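Local atomic coordinates of putative exported protein (Bordetella pertussis, PDB entry 2DVZ), a protein that binds glutamate in a buried pocket and probably serves as the periplasmic solute receptor of a tripartite carboxylate transport system. Residues A[31-36]-A[81-86]; A[37-42]-A[274-279]; A[116-121]-A[198-203]; A[58-63]-A[92-97]. One frame throughout, in Å; residues are numbered along the deposited sequence.

Contact 1 of 4, residues A[31-36]-A[81-86]. With GLU (glutamic acid), chain G.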
loop_
_atom_site.group_PDB
_atom_site.type_symbol
_atom_site.label_atom_id
_atom_site.label_comp_id
_atom_site.label_asym_id
_atom_site.label_seq_id
_atom_site.Cartn_x
_atom_site.Cartn_y
_atom_site.Cartn_z
ATOM N N GLY A 31 8.132 -4.346 2.556
ATOM C CA GLY A 31 7.008 -4.019 1.672
ATOM C C GLY A 31 7.072 -2.527 1.394
ATOM O O GLY A 31 7.994 -1.853 1.861
ATOM N N SER A 32 6.105 -1.998 0.648
ATOM C CA SER A 32 6.104 -0.586 0.323
ATOM C C SER A 32 5.845 0.302 1.559
ATOM O O SER A 32 6.426 1.385 1.666
ATOM C CB SER A 32 5.062 -0.288 -0.784
ATOM O OG SER A 32 5.302 -1.089 -1.938
ATOM N N THR A 33 4.945 -0.120 2.456
ATOM C CA THR A 33 4.703 0.601 3.693
ATOM C C THR A 33 5.992 0.809 4.463
ATOM O O THR A 33 6.344 1.932 4.768
ATOM C CB THR A 33 3.694 -0.146 4.620
ATOM O OG1 THR A 33 2.665 -0.748 3.819
ATOM C CG2 THR A 33 3.104 0.806 5.632
ATOM N N ASP A 34 6.695 -0.278 4.748
ATOM C CA ASP A 34 8.036 -0.228 5.337
ATOM C C ASP A 34 9.046 0.643 4.545
ATOM O O ASP A 34 9.770 1.460 5.128
ATOM C CB ASP A 34 8.574 -1.646 5.457
ATOM C CG ASP A 34 9.820 -1.740 6.344
ATOM O OD1 ASP A 34 9.756 -1.303 7.528
ATOM O OD2 ASP A 34 10.838 -2.303 5.865
ATOM N N ILE A 35 9.085 0.479 3.222
ATOM C CA ILE A 35 9.984 1.290 2.412
ATOM C C ILE A 35 9.772 2.798 2.524
ATOM O O ILE A 35 10.737 3.550 2.765
ATOM C CB ILE A 35 9.980 0.887 0.899
ATOM C CG1 ILE A 35 10.609 -0.506 0.748
ATOM C CG2 ILE A 35 10.792 1.956 0.066
ATOM C CD1 ILE A 35 10.241 -1.229 -0.523
ATOM N N ILE A 36 8.534 3.226 2.314
ATOM C CA ILE A 36 8.174 4.622 2.366
ATOM C C ILE A 36 8.240 5.203 3.816
ATOM O O ILE A 36 8.749 6.328 4.019
ATOM C CB ILE A 36 6.750 4.835 1.776
ATOM C CG1 ILE A 36 6.758 4.636 0.250
ATOM C CG2 ILE A 36 6.267 6.252 2.077
ATOM C CD1 ILE A 36 5.450 4.154 -0.389
ATOM N N ILE A 81 1.367 4.175 10.199
ATOM C CA ILE A 81 1.298 4.418 8.763
ATOM C C ILE A 81 -0.047 3.978 8.219
ATOM O O ILE A 81 -0.382 2.787 8.303
ATOM C CB ILE A 81 2.454 3.714 7.987
ATOM C CG1 ILE A 81 3.811 4.095 8.571
ATOM C CG2 ILE A 81 2.440 4.126 6.487
ATOM C CD1 ILE A 81 4.093 5.620 8.536
ATOM N N ALA A 82 -0.814 4.938 7.679
ATOM C CA ALA A 82 -2.093 4.632 7.032
ATOM C C ALA A 82 -1.797 3.981 5.706
ATOM O O ALA A 82 -0.855 4.387 5.002
ATOM C CB ALA A 82 -2.942 5.886 6.818
ATOM N N THR A 83 -2.600 2.968 5.377
ATOM C CA THR A 83 -2.483 2.237 4.128
ATOM C C THR A 83 -3.902 1.993 3.708
ATOM O O THR A 83 -4.813 2.077 4.541
ATOM C CB THR A 83 -1.811 0.867 4.318
ATOM O OG1 THR A 83 -2.653 0.049 5.129
ATOM C CG2 THR A 83 -0.420 0.987 4.957
ATOM N N VAL A 84 -4.113 1.687 2.425
ATOM C CA VAL A 84 -5.456 1.395 1.954
ATOM C C VAL A 84 -5.990 0.085 2.566
ATOM O O VAL A 84 -7.196 -0.072 2.738
ATOM C CB VAL A 84 -5.588 1.464 0.378
ATOM C CG1 VAL A 84 -7.007 1.131 -0.045
ATOM C CG2 VAL A 84 -5.241 2.860 -0.140
ATOM N N SER A 85 -5.104 -0.854 2.882
ATOM C CA SER A 85 -5.504 -2.083 3.548
ATOM C C SER A 85 -6.145 -1.739 4.896
ATOM O O SER A 85 -7.237 -2.196 5.215
ATOM C CB SER A 85 -4.305 -3.022 3.754
ATOM O OG SER A 85 -3.879 -3.570 2.509
ATOM N N THR A 86 -5.468 -0.895 5.659
ATOM C CA THR A 86 -5.886 -0.624 7.048
ATOM C C THR A 86 -7.022 0.403 7.155
ATOM O O THR A 86 -7.830 0.338 8.074
ATOM C CB THR A 86 -4.678 -0.268 7.959
ATOM O OG1 THR A 86 -3.941 0.818 7.382
ATOM C CG2 THR A 86 -3.747 -1.485 8.130
HETATM N N GLU G . -0.811 -4.042 0.953
HETATM C CA GLU G . -0.339 -2.899 1.757
HETATM C C GLU G . -1.031 -1.603 1.367
HETATM O O GLU G . -0.451 -0.623 0.887
HETATM C CB GLU G . 1.184 -2.808 1.731
HETATM C CG GLU G . 1.851 -4.183 1.922
HETATM C CD GLU G . 3.193 -4.126 2.591
HETATM O OE1 GLU G . 3.605 -2.998 2.936
HETATM O OE2 GLU G . 3.838 -5.214 2.804
HETATM O OXT GLU G . -2.247 -1.500 1.596
#

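Contact 2 of 4, residues A[37-42]-A[274-279]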
loop_
_atom_site.group_PDB
_atom_site.type_symbol
_atom_site.label_atom_id
_atom_site.label_comp_id
_atom_site.label_asym_id
_atom_site.label_seq_id
_atom_site.Cartn_x
_atom_site.Cartn_y
_atom_site.Cartn_z
ATOM N N ALA A 37 7.699 4.438 4.790
ATOM C CA ALA A 37 7.785 4.770 6.212
ATOM C C ALA A 37 9.216 5.144 6.587
ATOM O O ALA A 37 9.450 6.218 7.133
ATOM C CB ALA A 37 7.280 3.587 7.085
ATOM N N ARG A 38 10.183 4.300 6.228
ATOM C CA ARG A 38 11.578 4.536 6.652
ATOM C C ARG A 38 12.185 5.722 5.918
ATOM O O ARG A 38 12.874 6.543 6.528
ATOM C CB ARG A 38 12.433 3.275 6.510
ATOM C CG ARG A 38 11.867 2.095 7.266
ATOM C CD ARG A 38 12.810 0.894 7.372
ATOM N NE ARG A 38 12.224 -0.114 8.274
ATOM C CZ ARG A 38 12.634 -0.335 9.531
ATOM N NH1 ARG A 38 13.655 0.381 10.032
ATOM N NH2 ARG A 38 12.010 -1.262 10.286
ATOM N N LEU A 39 11.877 5.847 4.624
ATOM C CA LEU A 39 12.393 6.963 3.843
ATOM C C LEU A 39 11.926 8.290 4.410
ATOM O O LEU A 39 12.752 9.181 4.653
ATOM C CB LEU A 39 11.989 6.850 2.353
ATOM C CG LEU A 39 12.286 8.035 1.416
ATOM C CD1 LEU A 39 13.736 8.078 1.144
ATOM C CD2 LEU A 39 11.480 7.924 0.097
ATOM N N VAL A 40 10.607 8.431 4.579
ATOM C CA VAL A 40 10.042 9.710 5.022
ATOM C C VAL A 40 10.292 10.058 6.505
ATOM O O VAL A 40 10.695 11.187 6.787
ATOM C CB VAL A 40 8.563 9.881 4.639
ATOM C CG1 VAL A 40 8.086 11.264 5.067
ATOM C CG2 VAL A 40 8.353 9.631 3.095
ATOM N N THR A 41 10.108 9.109 7.427
ATOM C CA THR A 41 10.363 9.359 8.865
ATOM C C THR A 41 11.853 9.608 9.183
ATOM O O THR A 41 12.181 10.399 10.065
ATOM C CB THR A 41 9.768 8.227 9.803
ATOM O OG1 THR A 41 10.397 6.950 9.570
ATOM C CG2 THR A 41 8.246 8.091 9.642
ATOM N N GLN A 42 12.758 8.936 8.472
ATOM C CA GLN A 42 14.201 9.240 8.568
ATOM C C GLN A 42 14.526 10.708 8.390
ATOM O O GLN A 42 15.326 11.263 9.142
ATOM C CB GLN A 42 15.004 8.466 7.520
ATOM C CG GLN A 42 15.329 7.048 7.953
ATOM C CD GLN A 42 16.177 7.052 9.197
ATOM O OE1 GLN A 42 15.665 6.950 10.338
ATOM N NE2 GLN A 42 17.492 7.219 9.000
ATOM N N LYS A 274 13.420 12.093 -5.315
ATOM C CA LYS A 274 14.025 11.092 -6.223
ATOM C C LYS A 274 13.642 9.635 -5.869
ATOM O O LYS A 274 13.170 8.873 -6.710
ATOM C CB LYS A 274 15.563 11.246 -6.232
ATOM C CG LYS A 274 16.249 10.336 -7.218
ATOM C CD LYS A 274 17.689 10.707 -7.450
ATOM C CE LYS A 274 18.491 9.552 -8.068
ATOM N NZ LYS A 274 17.863 8.949 -9.302
ATOM N N ALA A 275 13.863 9.251 -4.621
ATOM C CA ALA A 275 13.474 7.948 -4.155
ATOM C C ALA A 275 11.995 7.627 -4.452
ATOM O O ALA A 275 11.703 6.540 -4.941
ATOM C CB ALA A 275 13.811 7.787 -2.641
ATOM N N LEU A 276 11.089 8.567 -4.167
ATOM C CA LEU A 276 9.646 8.407 -4.440
ATOM C C LEU A 276 9.352 8.231 -5.922
ATOM O O LEU A 276 8.594 7.347 -6.326
ATOM C CB LEU A 276 8.850 9.604 -3.901
ATOM C CG LEU A 276 8.732 9.707 -2.362
ATOM C CD1 LEU A 276 8.146 11.052 -1.949
ATOM C CD2 LEU A 276 7.938 8.530 -1.706
ATOM N N ASP A 277 9.964 9.102 -6.719
ATOM C CA ASP A 277 9.928 9.015 -8.162
ATOM C C ASP A 277 10.429 7.664 -8.683
ATOM O O ASP A 277 9.737 7.005 -9.483
ATOM C CB ASP A 277 10.715 10.160 -8.765
ATOM C CG ASP A 277 10.344 10.409 -10.216
ATOM O OD1 ASP A 277 9.135 10.620 -10.481
ATOM O OD2 ASP A 277 11.246 10.406 -11.103
ATOM N N ASP A 278 11.606 7.250 -8.225
ATOM C CA ASP A 278 12.214 6.002 -8.687
ATOM C C ASP A 278 11.451 4.733 -8.310
ATOM O O ASP A 278 11.549 3.738 -9.032
ATOM C CB ASP A 278 13.671 5.867 -8.224
ATOM C CG ASP A 278 14.626 6.871 -8.917
ATOM O OD1 ASP A 278 14.198 7.680 -9.791
ATOM O OD2 ASP A 278 15.820 6.821 -8.569
ATOM N N GLN A 279 10.713 4.770 -7.201
ATOM C CA GLN A 279 10.015 3.586 -6.693
ATOM C C GLN A 279 8.607 3.444 -7.262
ATOM O O GLN A 279 8.018 2.377 -7.147
ATOM C CB GLN A 279 9.900 3.602 -5.160
ATOM C CG GLN A 279 8.916 4.595 -4.669
ATOM C CD GLN A 279 8.810 4.695 -3.158
ATOM O OE1 GLN A 279 9.804 4.552 -2.403
ATOM N NE2 GLN A 279 7.596 5.003 -2.703
#

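Contact 3 of 4, residues A[116-121]-A[198-203]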
loop_
_atom_site.group_PDB
_atom_site.type_symbol
_atom_site.label_atom_id
_atom_site.label_comp_id
_atom_site.label_asym_id
_atom_site.label_seq_id
_atom_site.Cartn_x
_atom_site.Cartn_y
_atom_site.Cartn_z
ATOM N N ALA A 116 1.702 3.727 -7.006
ATOM C CA ALA A 116 1.206 2.832 -8.057
ATOM C C ALA A 116 1.141 1.420 -7.537
ATOM O O ALA A 116 1.995 0.997 -6.750
ATOM C CB ALA A 116 2.125 2.878 -9.306
ATOM N N ASN A 117 0.113 0.702 -7.977
ATOM C CA ASN A 117 0.085 -0.745 -7.851
ATOM C C ASN A 117 0.551 -1.403 -9.165
ATOM O O ASN A 117 0.669 -0.736 -10.210
ATOM C CB ASN A 117 -1.295 -1.235 -7.420
ATOM C CG ASN A 117 -1.600 -0.972 -5.954
ATOM O OD1 ASN A 117 -2.732 -1.208 -5.498
ATOM N ND2 ASN A 117 -0.614 -0.508 -5.204
ATOM N N VAL A 118 0.868 -2.686 -9.091
ATOM C CA VAL A 118 1.487 -3.396 -10.205
ATOM C C VAL A 118 1.059 -4.842 -10.182
ATOM O O VAL A 118 0.969 -5.418 -9.111
ATOM C CB VAL A 118 3.052 -3.293 -10.178
ATOM C CG1 VAL A 118 3.710 -3.968 -8.893
ATOM C CG2 VAL A 118 3.680 -3.760 -11.531
ATOM N N VAL A 119 0.783 -5.416 -11.356
ATOM C CA VAL A 119 0.690 -6.876 -11.475
ATOM C C VAL A 119 1.968 -7.348 -12.189
ATOM O O VAL A 119 2.293 -6.907 -13.298
ATOM C CB VAL A 119 -0.661 -7.401 -12.114
ATOM C CG1 VAL A 119 -0.913 -6.878 -13.549
ATOM C CG2 VAL A 119 -0.762 -8.936 -12.053
ATOM N N ALA A 120 2.710 -8.227 -11.520
ATOM C CA ALA A 120 3.932 -8.711 -12.077
ATOM C C ALA A 120 3.956 -10.243 -12.103
ATOM O O ALA A 120 3.155 -10.937 -11.396
ATOM C CB ALA A 120 5.151 -8.129 -11.311
ATOM N N VAL A 121 4.836 -10.765 -12.962
ATOM C CA VAL A 121 4.977 -12.198 -13.103
ATOM C C VAL A 121 6.437 -12.617 -12.888
ATOM O O VAL A 121 7.386 -11.835 -13.058
ATOM C CB VAL A 121 4.353 -12.793 -14.434
ATOM C CG1 VAL A 121 2.890 -12.577 -14.498
ATOM C CG2 VAL A 121 5.026 -12.242 -15.703
ATOM N N PRO A 198 6.564 0.164 -5.172
ATOM C CA PRO A 198 7.891 0.275 -4.533
ATOM C C PRO A 198 8.638 -1.011 -4.107
ATOM O O PRO A 198 9.866 -1.036 -4.236
ATOM C CB PRO A 198 7.636 1.211 -3.342
ATOM C CG PRO A 198 6.496 2.042 -3.822
ATOM C CD PRO A 198 5.620 1.145 -4.598
ATOM N N SER A 199 7.946 -2.024 -3.573
ATOM C CA SER A 199 8.618 -3.266 -3.123
ATOM C C SER A 199 8.996 -4.200 -4.276
ATOM O O SER A 199 9.959 -4.975 -4.173
ATOM C CB SER A 199 7.790 -4.050 -2.076
ATOM O OG SER A 199 6.406 -3.952 -2.337
ATOM N N SER A 200 8.229 -4.143 -5.362
ATOM C CA SER A 200 8.529 -4.935 -6.525
ATOM C C SER A 200 9.511 -4.203 -7.427
ATOM O O SER A 200 10.195 -4.832 -8.207
ATOM C CB SER A 200 7.227 -5.252 -7.279
ATOM O OG SER A 200 6.454 -6.242 -6.585
HETATM N N MSE A 201 9.569 -2.877 -7.334
HETATM C CA MSE A 201 10.433 -2.065 -8.215
HETATM C C MSE A 201 11.881 -2.524 -8.396
HETATM O O MSE A 201 12.309 -2.615 -9.546
HETATM C CB MSE A 201 10.372 -0.551 -7.917
HETATM C CG MSE A 201 11.160 0.298 -8.944
HETATM SE SE MSE A 201 10.336 0.208 -10.792
HETATM C CE MSE A 201 9.057 1.688 -10.650
ATOM N N PRO A 202 12.645 -2.792 -7.295
ATOM C CA PRO A 202 14.032 -3.307 -7.455
ATOM C C PRO A 202 14.154 -4.600 -8.254
ATOM O O PRO A 202 15.115 -4.749 -9.027
ATOM C CB PRO A 202 14.502 -3.543 -6.003
ATOM C CG PRO A 202 13.662 -2.577 -5.187
ATOM C CD PRO A 202 12.310 -2.595 -5.868
ATOM N N GLN A 203 13.207 -5.523 -8.054
ATOM C CA GLN A 203 13.220 -6.801 -8.754
ATOM C C GLN A 203 12.847 -6.666 -10.210
ATOM O O GLN A 203 13.272 -7.455 -11.044
ATOM C CB GLN A 203 12.272 -7.819 -8.118
ATOM C CG GLN A 203 12.409 -7.977 -6.608
ATOM C CD GLN A 203 13.815 -8.311 -6.143
ATOM O OE1 GLN A 203 14.583 -9.022 -6.826
ATOM N NE2 GLN A 203 14.166 -7.790 -4.950
#

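Contact 4 of 4, residues A[58-63]-A[92-97]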
loop_
_atom_site.group_PDB
_atom_site.type_symbol
_atom_site.label_atom_id
_atom_site.label_comp_id
_atom_site.label_asym_id
_atom_site.label_seq_id
_atom_site.Cartn_x
_atom_site.Cartn_y
_atom_site.Cartn_z
ATOM N N GLY A 58 3.305 -6.706 11.456
ATOM C CA GLY A 58 2.487 -7.268 10.408
ATOM C C GLY A 58 1.557 -8.349 10.894
ATOM O O GLY A 58 1.639 -8.772 12.049
ATOM N N GLY A 59 0.695 -8.827 10.005
ATOM C CA GLY A 59 -0.269 -9.840 10.373
ATOM C C GLY A 59 -1.676 -9.379 10.094
ATOM O O GLY A 59 -2.040 -8.221 10.390
ATOM N N ALA A 60 -2.455 -10.307 9.524
ATOM C CA ALA A 60 -3.869 -10.137 9.196
ATOM C C ALA A 60 -4.220 -8.919 8.303
ATOM O O ALA A 60 -5.187 -8.148 8.574
ATOM C CB ALA A 60 -4.696 -10.159 10.469
ATOM N N GLY A 61 -3.452 -8.747 7.230
ATOM C CA GLY A 61 -3.698 -7.641 6.264
ATOM C C GLY A 61 -3.493 -6.246 6.842
ATOM O O GLY A 61 -4.077 -5.281 6.343
ATOM N N GLY A 62 -2.678 -6.143 7.897
ATOM C CA GLY A 62 -2.548 -4.901 8.658
ATOM C C GLY A 62 -3.427 -4.703 9.906
ATOM O O GLY A 62 -3.209 -3.760 10.685
ATOM N N ALA A 63 -4.420 -5.573 10.104
ATOM C CA ALA A 63 -5.293 -5.514 11.312
ATOM C C ALA A 63 -4.547 -5.565 12.640
ATOM O O ALA A 63 -4.877 -4.829 13.555
ATOM C CB ALA A 63 -6.315 -6.571 11.273
ATOM N N ALA A 92 -13.887 -3.319 5.337
ATOM C CA ALA A 92 -14.869 -3.933 4.436
ATOM C C ALA A 92 -14.827 -5.479 4.465
ATOM O O ALA A 92 -15.863 -6.141 4.287
ATOM C CB ALA A 92 -14.715 -3.391 2.996
ATOM N N CYS A 93 -13.640 -6.036 4.714
ATOM C CA CYS A 93 -13.416 -7.473 4.789
ATOM C C CYS A 93 -13.931 -8.078 6.106
ATOM O O CYS A 93 -14.395 -9.239 6.133
ATOM C CB CYS A 93 -11.914 -7.753 4.662
ATOM S SG CYS A 93 -11.393 -9.503 4.541
ATOM N N ARG A 94 -13.822 -7.306 7.199
ATOM C CA ARG A 94 -14.190 -7.788 8.529
ATOM C C ARG A 94 -15.112 -6.795 9.238
ATOM O O ARG A 94 -14.727 -6.249 10.275
ATOM C CB ARG A 94 -12.943 -7.984 9.380
ATOM C CG ARG A 94 -12.064 -9.138 8.987
ATOM C CD ARG A 94 -10.750 -9.015 9.733
ATOM N NE ARG A 94 -10.901 -9.269 11.165
ATOM C CZ ARG A 94 -9.915 -9.321 12.055
ATOM N NH1 ARG A 94 -8.655 -9.105 11.688
ATOM N NH2 ARG A 94 -10.202 -9.583 13.339
ATOM N N PRO A 95 -16.332 -6.577 8.692
ATOM C CA PRO A 95 -17.238 -5.505 9.118
ATOM C C PRO A 95 -17.853 -5.611 10.543
ATOM O O PRO A 95 -18.429 -4.617 11.022
ATOM C CB PRO A 95 -18.348 -5.554 8.070
ATOM C CG PRO A 95 -18.338 -6.939 7.541
ATOM C CD PRO A 95 -16.933 -7.405 7.619
ATOM N N LYS A 96 -17.723 -6.771 11.207
ATOM C CA LYS A 96 -18.387 -6.988 12.499
ATOM C C LYS A 96 -17.347 -7.161 13.577
ATOM O O LYS A 96 -17.612 -6.889 14.733
ATOM C CB LYS A 96 -19.316 -8.242 12.513
ATOM C CG LYS A 96 -20.473 -8.284 11.511
ATOM C CD LYS A 96 -21.188 -6.934 11.390
ATOM C CE LYS A 96 -21.956 -6.798 10.054
ATOM N NZ LYS A 96 -22.333 -5.371 9.712
ATOM N N ASP A 97 -16.169 -7.635 13.213
ATOM C CA ASP A 97 -15.205 -7.989 14.225
ATOM C C ASP A 97 -13.838 -7.332 14.079
ATOM O O ASP A 97 -12.894 -7.741 14.760
ATOM C CB ASP A 97 -15.058 -9.510 14.310
ATOM C CG ASP A 97 -14.507 -10.109 13.044
ATOM O OD1 ASP A 97 -15.293 -10.717 12.274
ATOM O OD2 ASP A 97 -13.287 -9.957 12.804
HETATM O O HOH W 1 -7.727 -9.328 9.096
#

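Contact 1 of 4, residues A[31-36]-A[81-86]
Thr33 and Thr83 line the glutamate pocket and touch through their methyl groups, while each segment holds one end of the ligand. CG2 of Thr33 lies 3.6 Å from CG2 of Thr83, and the two side chains cross at about a right angle. The same methyl presses on Ile81, whose CG2 is 3.5 Å from CG2 of Thr33, a close approach for two methyl groups. CG2 of Thr33 stands anti to the backbone N (OG1 at chi1 -38°), which sends the methyl to the strand and the hydroxyl to the ligand. That hydroxyl donates to OE1 of the bound glutamate at 2.6 Å. The backbone N of Thr33 adds a longer bond to OE1, 3.2 Å, so one carboxylate oxygen is gripped twice by one residue.

This is the ligand site of a periplasmic binding protein, where backbone N atoms in the first turns of helices 32-48 and 84-93 donate to the two carboxylates of the solute. Gly31 and Thr83 are the N-caps of these helices. The helix starts would be expected to favour the negative charges. At the alpha-carboxylate, Ser85 repeats the double grip. Its OG donates to OXT of the glutamate at 2.8 Å, and its N reaches the same oxygen at 3.2 Å. At the start of helix 84-93, OG1 of Thr83 and OG1 of Thr86 share a hydrogen bond of 2.7 Å. Ser149 OG and Ser178 N supply further bonds to the ligand, and Phe27 and Tyr243 pack against Thr33.

Contact 2 of 4, residues A[37-42]-A[274-279]
Leu39 meets Ala275 and Leu276 in an apolar contact between two helices. Before it in the sequence, Ala37 offers its carbonyl oxygen to the turn that follows. OG1 of Thr41 donates to O of Ala37 at 2.7 Å, from above the carbonyl plane, while N of Thr41 reaches that oxygen from the opposite face. Arg38 turns to its own helix and the sheet edge, with a salt bridge to Asp34 and a hydrogen bond to Asn56.

Leu39 then carries the packing. Its CG is anti to the backbone N (chi1 172°), and both methyls reach across to the other helix. CD2 lies 3.6 Å from CB of Ala275, and CD1 is 3.8 Å from the same CB. CD2 also stands 4.0 Å from CD2 of Leu276, and these two leucine side chains cross obliquely. The small Ala275 thus takes the broad end of Leu39 against its single methyl.

Val40 follows and packs on Leu267, which also touches Leu276. Helix 253-267 therefore adjoins both partners. Thr41 and Ala37 rest on strand 21-25, and Thr41 and Arg38 on strand 52-56, so helix 32-48 lies between these strands and helix 270-279.

Contact 3 of 4, residues A[116-121]-A[198-203]
Val118 and Ser200 meet carbon to carbon, with CG1 of Val118 4.1 Å from CB of Ser200. The first torsion of Val118 (chi1 63°) sets CG1 between the backbone N and the carbonyl carbon, and this branch does the touching. The second touch is at the start of both segments. O of Ala116 lies 4.2 Å from CD of Pro198, so the carbonyl oxygen comes loosely up to the CD corner of the proline. Both approaches are at ordinary or loose van der Waals range. No hydrogen bond joins the two segments. The closer fit is thus confined to these two spots, and both are buried.

The fold here is a helix packed over a sheet. Strand 106-121 runs antiparallel to strands 192-196 and 210-215, and helix 197-205 follows directly after the first of these. Val118 bonds through its backbone to Asp195. The polar end of Ser200 goes to that same aspartate, where its OG hydrogen-bonds to OD2. Ser199 OG also bonds to Asp195 OD2, and so the helix start is fastened to the strand before it.

The far side is looser. The chain diverges past Val118, and CB of Ala120 comes no nearer than 5.3 Å to the helix segment. Pro202 is exposed, and Gln203 is partly exposed and packs on Val182 and Val186 of helix 178-187. At the other end, Pro198 lies close to the glutamate-binding Asn196, with side chains about 4 Å apart. Ser199 OG reaches across to Ser32 OG by a hydrogen bond.

Contact 4 of 4, residues A[58-63]-A[92-97]
OD2 of Asp97 is gripped by two nitrogens of Arg94, the residue that meets Ala60 and Ala63 across the contact. NE of Arg94 donates to OD2 of Asp97 at 3.0 Å, and NH2 of Arg94 donates to the same oxygen at 3.2 Å. The carboxylate oxygen lies in the guanidinium plane, only 2° out of it, and is approached nearly along its C-O axis. This side-on salt bridge should limit rotation of the guanidinium group and presents its remaining nitrogen, NH1, to the opposite segment. The bend of the arginine chain at chi3 (70°) helps to bring the group round.

The contact joins the glycine-rich loop ahead of helix 63-71 to the end of helix 84-93. Gly62 is the N-cap of the former helix, and Gly59 to Gly62 all take positive phi, the alanine Ala60 among them. Arg94 is the first residue to leave helical geometry after the latter. Just before it, Cys93 forms a disulfide with Cys152, and Arg94 also packs on Cys152.

NH1 of Arg94 lies 3.5 Å from CB of Ala63 and 4.3 Å from CB of Ala60. Both methyls approach the guanidinium obliquely. A water completes the link: it accepts from NH1 of Arg94 at 2.8 Å and donates to O of Ala60 at 2.8 Å. That carbonyl also accepts from Asn90 ND2.

Contact 1 has its centre about 5 Å from the centre of the chain, and the others lie around it. Contact 2 shares helix 32-48 with it, centres about 12 Å apart, and contact 4 shares helix 84-93, with about 14 Å between centres. Contact 3, its centre also about 14 Å from that of contact 1, touches it at the starts of helices 32-48 and 197-205 and reaches the same sheet. Contacts 2 and 3 touch through Gln279 and Met201. Contact 4 lies across the chain's centre from both and touches neither. Along the chain, contact 1 alternates with contacts 2 and 4, whereas contact 3 follows contact 1. Contact 1 alone holds glutamate-binding residues; the others join the surrounding helices, loop and sheet.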